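Local coordinates for photosystem II assembly protein Ycf48 (Thermosynechococcus elongatus, PDB 5OJ5) that probably assists early photosystem II assembly and the replacement of photodamaged D1, and binds the C-terminal extension of the D1 precursor, at residues S62-H67 with V105-N110. Residues are numbered along the deposited sequence; the frame is centred on the assembly and turned at random.
Sequences SFIDRH and VSFQGN
Ser62 and Ser106 bring the ends of two innermost propeller strands together, their CA atoms 5.3 Å apart, and just beyond them Ile64 comes level with Gly109, yet no backbone-to-backbone hydrogen bond joins the two segments. Adjacent blades of a beta-propeller pack largely through side chains, and here a serine-to-backbone bond and an isoleucine on a phenylalanine ring are the main direct links. Ser62 OG, swung trans to the main-chain N (chi1 -174°), accepts from Phe107 N at 3.0 Å, with an N-H...O angle of 158°. The same hydroxyl lies at the edge of the Phe107 ring, near its plane. Ile64 takes a face of that ring instead: its CD1 sits 4.1 Å from the Phe107 centroid in a CH-pi contact displaced toward the rim, while CG1 presses on Phe107 CD1 at 3.4 Å. The other branch, CG2, rests against Asn110 OD1 and Gly109 O. Two waters link the two backbones, one hydrogen-bonded to Phe63 O and Phe107 O, the other accepting from Gly109 N and hydrogen-bonded to Ile64 O. Around this seam, Trp70 of strand 69-73 meets the Phe107 ring at a small interplanar angle and also touches Ile64; on the far side of strand 101-108, Ser106 OG bonds to Ala149 N of strand 144-151, carrying the sequence of blades onward round the torus.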
loop_
_atom_site.group_PDB
_atom_site.type_symbol
_atom_site.label_atom_id
_atom_site.label_comp_id
_atom_site.label_asym_id
_atom_site.label_seq_id
_atom_site.Cartn_x
_atom_site.Cartn_y
_atom_site.Cartn_z
ATOM N N SER A 62 0.451 -9.880 -0.313
ATOM C CA SER A 62 -0.564 -10.310 -1.278
ATOM C C SER A 62 -0.917 -11.763 -1.040
ATOM O O SER A 62 -0.043 -12.565 -0.666
ATOM C CB SER A 62 -0.058 -10.081 -2.709
ATOM O OG SER A 62 -1.065 -10.353 -3.672
ATOM N N PHE A 63 -2.183 -12.108 -1.253
ATOM C CA PHE A 63 -2.677 -13.447 -1.034
ATOM C C PHE A 63 -3.019 -14.158 -2.347
ATOM O O PHE A 63 -3.599 -13.577 -3.274
ATOM C CB PHE A 63 -3.892 -13.439 -0.102
ATOM C CG PHE A 63 -3.505 -13.404 1.352
ATOM C CD1 PHE A 63 -3.452 -14.568 2.115
ATOM C CD2 PHE A 63 -3.135 -12.231 1.950
ATOM C CE1 PHE A 63 -3.037 -14.546 3.434
ATOM C CE2 PHE A 63 -2.707 -12.218 3.297
ATOM C CZ PHE A 63 -2.653 -13.378 4.017
ATOM N N ILE A 64 -2.694 -15.444 -2.391
ATOM C CA ILE A 64 -3.168 -16.343 -3.439
ATOM C C ILE A 64 -4.640 -16.653 -3.248
ATOM O O ILE A 64 -5.428 -16.643 -4.193
ATOM C CB ILE A 64 -2.338 -17.635 -3.378
ATOM C CG1 ILE A 64 -0.899 -17.327 -3.789
ATOM C CG2 ILE A 64 -2.960 -18.726 -4.264
ATOM C CD1 ILE A 64 0.191 -18.091 -3.207
ATOM N N ASP A 65 -5.008 -16.978 -2.020
ATOM C CA ASP A 65 -6.369 -17.335 -1.660
ATOM C C ASP A 65 -6.552 -16.894 -0.210
ATOM O O ASP A 65 -5.751 -16.125 0.326
ATOM C CB ASP A 65 -6.644 -18.810 -1.946
ATOM C CG ASP A 65 -5.742 -19.741 -1.167
ATOM O OD1 ASP A 65 -5.331 -19.425 -0.055
ATOM O OD2 ASP A 65 -5.498 -20.859 -1.627
ATOM N N ARG A 66 -7.627 -17.329 0.432
ATOM C CA ARG A 66 -7.894 -16.835 1.772
ATOM C C ARG A 66 -6.788 -17.230 2.768
ATOM O O ARG A 66 -6.564 -16.534 3.761
ATOM C CB ARG A 66 -9.234 -17.427 2.237
ATOM C CG ARG A 66 -9.526 -17.312 3.723
ATOM C CD ARG A 66 -11.009 -17.385 3.991
ATOM N NE ARG A 66 -11.395 -16.855 5.302
ATOM C CZ ARG A 66 -11.773 -15.594 5.546
ATOM N NH1 ARG A 66 -11.791 -14.668 4.586
ATOM N NH2 ARG A 66 -12.131 -15.260 6.779
ATOM N N HIS A 67 -6.127 -18.355 2.556
ATOM C CA HIS A 67 -5.180 -18.864 3.543
ATOM C C HIS A 67 -3.721 -18.692 3.193
ATOM O O HIS A 67 -2.877 -18.579 4.096
ATOM C CB HIS A 67 -5.461 -20.343 3.772
ATOM C CG HIS A 67 -6.822 -20.560 4.310
ATOM N ND1 HIS A 67 -7.151 -20.366 5.634
ATOM C CD2 HIS A 67 -7.974 -20.854 3.681
ATOM C CE1 HIS A 67 -8.443 -20.591 5.809
ATOM N NE2 HIS A 67 -8.969 -20.903 4.635
ATOM N N VAL A 105 4.559 -6.852 -3.929
ATOM C CA VAL A 105 4.273 -8.240 -4.262
ATOM C C VAL A 105 2.819 -8.306 -4.696
ATOM O O VAL A 105 1.953 -7.644 -4.104
ATOM C CB VAL A 105 4.556 -9.202 -3.089
ATOM C CG1 VAL A 105 3.768 -8.833 -1.806
ATOM C CG2 VAL A 105 4.313 -10.667 -3.473
ATOM N N SER A 106 2.538 -9.106 -5.732
ATOM C CA SER A 106 1.161 -9.210 -6.217
ATOM C C SER A 106 0.934 -10.584 -6.791
ATOM O O SER A 106 1.669 -11.006 -7.692
ATOM C CB SER A 106 0.924 -8.151 -7.280
ATOM O OG SER A 106 -0.385 -8.218 -7.810
ATOM N N PHE A 107 -0.123 -11.237 -6.325
ATOM C CA PHE A 107 -0.582 -12.520 -6.872
ATOM C C PHE A 107 -1.943 -12.352 -7.520
ATOM O O PHE A 107 -2.787 -11.563 -7.084
ATOM C CB PHE A 107 -0.725 -13.563 -5.749
ATOM C CG PHE A 107 0.596 -14.201 -5.385
ATOM C CD1 PHE A 107 0.966 -15.427 -5.952
ATOM C CD2 PHE A 107 1.497 -13.575 -4.508
ATOM C CE1 PHE A 107 2.171 -16.023 -5.667
ATOM C CE2 PHE A 107 2.745 -14.192 -4.220
ATOM C CZ PHE A 107 3.064 -15.407 -4.812
ATOM N N GLN A 108 -2.154 -13.159 -8.554
ATOM C CA GLN A 108 -3.497 -13.424 -9.090
ATOM C C GLN A 108 -3.553 -14.949 -9.184
ATOM O O GLN A 108 -2.905 -15.557 -10.049
ATOM C CB GLN A 108 -3.703 -12.746 -10.435
ATOM C CG GLN A 108 -5.070 -13.042 -11.042
ATOM C CD GLN A 108 -6.188 -12.729 -10.082
ATOM O OE1 GLN A 108 -7.037 -13.604 -9.796
ATOM N NE2 GLN A 108 -6.241 -11.528 -9.603
ATOM N N GLY A 109 -4.232 -15.562 -8.237
ATOM C CA GLY A 109 -4.115 -17.020 -8.102
ATOM C C GLY A 109 -2.675 -17.408 -7.832
ATOM O O GLY A 109 -1.956 -16.729 -7.090
ATOM N N ASN A 110 -2.211 -18.496 -8.447
ATOM C CA ASN A 110 -0.859 -18.992 -8.198
ATOM C C ASN A 110 0.222 -18.202 -8.919
ATOM O O ASN A 110 1.409 -18.499 -8.714
ATOM C CB ASN A 110 -0.737 -20.479 -8.548
ATOM C CG ASN A 110 -0.846 -21.407 -7.304
ATOM O OD1 ASN A 110 -0.990 -20.977 -6.177
ATOM N ND2 ASN A 110 -0.736 -22.686 -7.545
HETATM O O HOH W 1 -4.675 -11.722 -5.184
HETATM O O HOH W 2 -5.149 -14.159 -5.945
#